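Local coordinates for cellulosomal family-48 processive glycoside hydrolase (Bacteroides cellulosolvens, PDB 2Y3N), which probably cleaves cellulose processively as a whole enzyme, and through the dockerin domain present here binds calcium and a cohesin, at residues K6-G11 / M17-I22. Residues are numbered along the deposited sequence; the frame is centred on the assembly and turned at random.
Sequences KGDLNG and MADVMI. With CA (calcium ion), chain G.
G7 opens the contact: its carbonyl O lies 3.5 Å from CB of D19, the last ligand of a calcium loop. The loop and helix 17-26 belong to the dockerin, whose calcium-binding repeats resemble an EF-hand without its entering helix. D8 is the first ligand. With CG anti to the backbone N (chi1 -168°), its carboxylate reaches the ion although CB points away from the helix, and OD1 binds calcium at 2.4 Å. OD2 is held by the backbone N of G13. The carboxylate planes of D8 and D19 are nearly perpendicular, 86° apart, yet oxygens of both bind the ion. D8 also starts a type I turn that runs to G11. The side chain of L9 is not a ligand; it points toward the helix and runs past that of I22 in the opposite direction. Its CD1 meets CG2 of I22 at 3.7 Å, a single apolar contact at the surface beside the site. N10 returns to the ion through OD1, also at 2.4 Å. Its ND2 donates to a water that is itself a calcium ligand, which helps fix the amide's rotation. OD1 of N10 and OD1 of D19 come within 3.0 Å because both bind the metal. OD1 of D12 and the backbone O of V14 complete the shell. D19 is bidentate, with both oxygens 2.5 Å from calcium, and its OD2 also accepts from N16 N. OD1 in turn accepts from N10 N at 3.2 Å; the donor meets it nearly along the CG-OD1 bond of D19, with an N-H...O angle of 148°.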
ATOM      1  N   LYS D   6      -8.895 -19.492   0.358  1.00 44.15           N
ATOM      2  CA  LYS D   6      -9.478 -18.933   1.568  1.00 47.12           C
ATOM      3  C   LYS D   6      -9.176 -17.438   1.523  1.00 50.65           C
ATOM      4  O   LYS D   6      -8.012 -17.029   1.479  1.00 51.37           O
ATOM      5  CB  LYS D   6      -8.851 -19.596   2.810  1.00 48.19           C
ATOM      6  CG  LYS D   6      -9.558 -19.362   4.157  1.00 50.99           C
ATOM      7  CD  LYS D   6      -9.483 -20.633   5.019  1.00 52.86           C
ATOM      8  CE  LYS D   6     -10.267 -20.523   6.352  1.00 57.00           C
ATOM      9  NZ  LYS D   6      -9.626 -19.607   7.336  1.00 61.35           N
ATOM     10  N   GLY D   7     -10.225 -16.631   1.456  1.00 41.20           N
ATOM     11  CA  GLY D   7     -10.050 -15.183   1.457  1.00 39.10           C
ATOM     12  C   GLY D   7     -10.176 -14.583   0.073  1.00 37.11           C
ATOM     13  O   GLY D   7     -10.226 -13.367  -0.080  1.00 34.36           O
ATOM     14  N   ASP D   8     -10.238 -15.444  -0.942  1.00 37.08           N
ATOM     15  CA  ASP D   8     -10.460 -14.966  -2.317  1.00 36.39           C
ATOM     16  C   ASP D   8     -11.956 -14.625  -2.554  1.00 37.75           C
ATOM     17  O   ASP D   8     -12.685 -15.403  -3.189  1.00 39.21           O
ATOM     18  CB  ASP D   8     -10.000 -16.038  -3.324  1.00 36.17           C
ATOM     19  CG  ASP D   8      -9.930 -15.510  -4.761  1.00 36.09           C
ATOM     20  OD1 ASP D   8     -10.023 -14.273  -4.916  1.00 28.40           O
ATOM     21  OD2 ASP D   8      -9.790 -16.308  -5.720  1.00 33.20           O
ATOM     22  N   LEU D   9     -12.423 -13.476  -2.080  1.00 37.40           N
ATOM     23  CA  LEU D   9     -13.856 -13.171  -2.147  1.00 39.02           C
ATOM     24  C   LEU D   9     -14.424 -12.892  -3.552  1.00 40.23           C
ATOM     25  O   LEU D   9     -15.616 -13.077  -3.796  1.00 42.71           O
ATOM     26  CB  LEU D   9     -14.213 -12.032  -1.202  1.00 39.91           C
ATOM     27  CG  LEU D   9     -13.996 -12.361   0.277  1.00 40.09           C
ATOM     28  CD1 LEU D   9     -14.479 -11.178   1.096  1.00 42.12           C
ATOM     29  CD2 LEU D   9     -14.705 -13.672   0.693  1.00 44.24           C
ATOM     30  N   ASN D  10     -13.575 -12.475  -4.485  1.00 38.78           N
ATOM     31  CA  ASN D  10     -14.065 -12.140  -5.823  1.00 39.16           C
ATOM     32  C   ASN D  10     -13.576 -13.133  -6.859  1.00 39.22           C
ATOM     33  O   ASN D  10     -13.654 -12.882  -8.054  1.00 40.56           O
ATOM     34  CB  ASN D  10     -13.713 -10.693  -6.195  1.00 37.46           C
ATOM     35  CG  ASN D  10     -12.214 -10.473  -6.291  1.00 34.73           C
ATOM     36  OD1 ASN D  10     -11.431 -11.424  -6.175  1.00 34.99           O
ATOM     37  ND2 ASN D  10     -11.803  -9.230  -6.476  1.00 32.73           N
ATOM     38  N   GLY D  11     -13.051 -14.261  -6.392  1.00 39.57           N
ATOM     39  CA  GLY D  11     -12.733 -15.399  -7.281  1.00 40.66           C
ATOM     40  C   GLY D  11     -11.758 -15.130  -8.432  1.00 39.80           C
ATOM     41  O   GLY D  11     -11.910 -15.727  -9.510  1.00 40.68           O
ATOM     42  N   MET D  17      -6.489  -6.276  -1.847  1.00 19.92           N
ATOM     43  CA  MET D  17      -7.321  -5.263  -1.146  1.00 23.37           C
ATOM     44  C   MET D  17      -8.747  -5.245  -1.705  1.00 23.33           C
ATOM     45  O   MET D  17      -9.714  -4.863  -1.000  1.00 25.08           O
ATOM     46  CB  MET D  17      -6.651  -3.869  -1.240  1.00 22.40           C
ATOM     47  CG  MET D  17      -7.379  -2.776  -0.452  1.00 22.85           C
ATOM     48  SD  MET D  17      -7.497  -3.105   1.305  1.00 22.96           S
ATOM     49  CE  MET D  17      -5.861  -2.584   1.836  1.00 16.52           C
ATOM     50  N   ALA D  18      -8.893  -5.674  -2.965  1.00 25.36           N
ATOM     51  CA  ALA D  18     -10.214  -5.775  -3.593  1.00 25.82           C
ATOM     52  C   ALA D  18     -11.056  -6.786  -2.863  1.00 27.80           C
ATOM     53  O   ALA D  18     -12.275  -6.599  -2.759  1.00 29.24           O
ATOM     54  CB  ALA D  18     -10.130  -6.106  -5.112  1.00 25.66           C
ATOM     55  N   ASP D  19     -10.439  -7.878  -2.404  1.00 28.25           N
ATOM     56  CA  ASP D  19     -11.131  -8.808  -1.507  1.00 29.50           C
ATOM     57  C   ASP D  19     -11.461  -8.200  -0.148  1.00 29.46           C
ATOM     58  O   ASP D  19     -12.568  -8.373   0.374  1.00 30.01           O
ATOM     59  CB  ASP D  19     -10.305 -10.063  -1.277  1.00 30.68           C
ATOM     60  CG  ASP D  19      -9.988 -10.757  -2.558  1.00 29.25           C
ATOM     61  OD1 ASP D  19     -10.926 -11.212  -3.226  1.00 31.46           O
ATOM     62  OD2 ASP D  19      -8.805 -10.787  -2.897  1.00 25.22           O
ATOM     63  N   VAL D  20     -10.508  -7.494   0.437  1.00 27.12           N
ATOM     64  CA  VAL D  20     -10.780  -6.881   1.765  1.00 27.27           C
ATOM     65  C   VAL D  20     -11.931  -5.843   1.659  1.00 27.79           C
ATOM     66  O   VAL D  20     -12.696  -5.663   2.582  1.00 29.55           O
ATOM     67  CB  VAL D  20      -9.523  -6.202   2.324  1.00 25.43           C
ATOM     68  CG1 VAL D  20      -9.792  -5.668   3.688  1.00 24.42           C
ATOM     69  CG2 VAL D  20      -8.369  -7.172   2.365  1.00 23.84           C
ATOM     70  N   MET D  21     -12.033  -5.167   0.522  1.00 28.32           N
ATOM     71  CA  MET D  21     -13.062  -4.152   0.278  1.00 29.02           C
ATOM     72  C   MET D  21     -14.487  -4.767   0.191  1.00 31.44           C
ATOM     73  O   MET D  21     -15.481  -4.071   0.385  1.00 30.86           O
ATOM     74  CB  MET D  21     -12.720  -3.507  -1.042  1.00 29.77           C
ATOM     75  CG  MET D  21     -13.084  -2.074  -1.225  1.00 33.98           C
ATOM     76  SD  MET D  21     -12.400  -0.886  -0.083  1.00 31.47           S
ATOM     77  CE  MET D  21     -10.656  -1.144  -0.205  1.00 40.46           C
ATOM     78  N   ILE D  22     -14.558  -6.067  -0.114  1.00 31.85           N
ATOM     79  CA  ILE D  22     -15.781  -6.835  -0.111  1.00 34.32           C
ATOM     80  C   ILE D  22     -16.217  -7.148   1.310  1.00 35.10           C
ATOM     81  O   ILE D  22     -17.399  -7.100   1.609  1.00 38.21           O
ATOM     82  CB  ILE D  22     -15.662  -8.197  -0.939  1.00 35.38           C
ATOM     83  CG1 ILE D  22     -15.337  -7.960  -2.423  1.00 35.33           C
ATOM     84  CG2 ILE D  22     -16.932  -9.055  -0.784  1.00 38.39           C
ATOM     85  CD1 ILE D  22     -16.318  -7.077  -3.141  1.00 35.67           C
TER
HETATM   86 CA    CA G1065      -9.371 -11.947  -5.032  1.00 27.28          CA
HETATM   87  O   HOH W   1      -8.941  -9.665  -5.833  1.00 28.37           O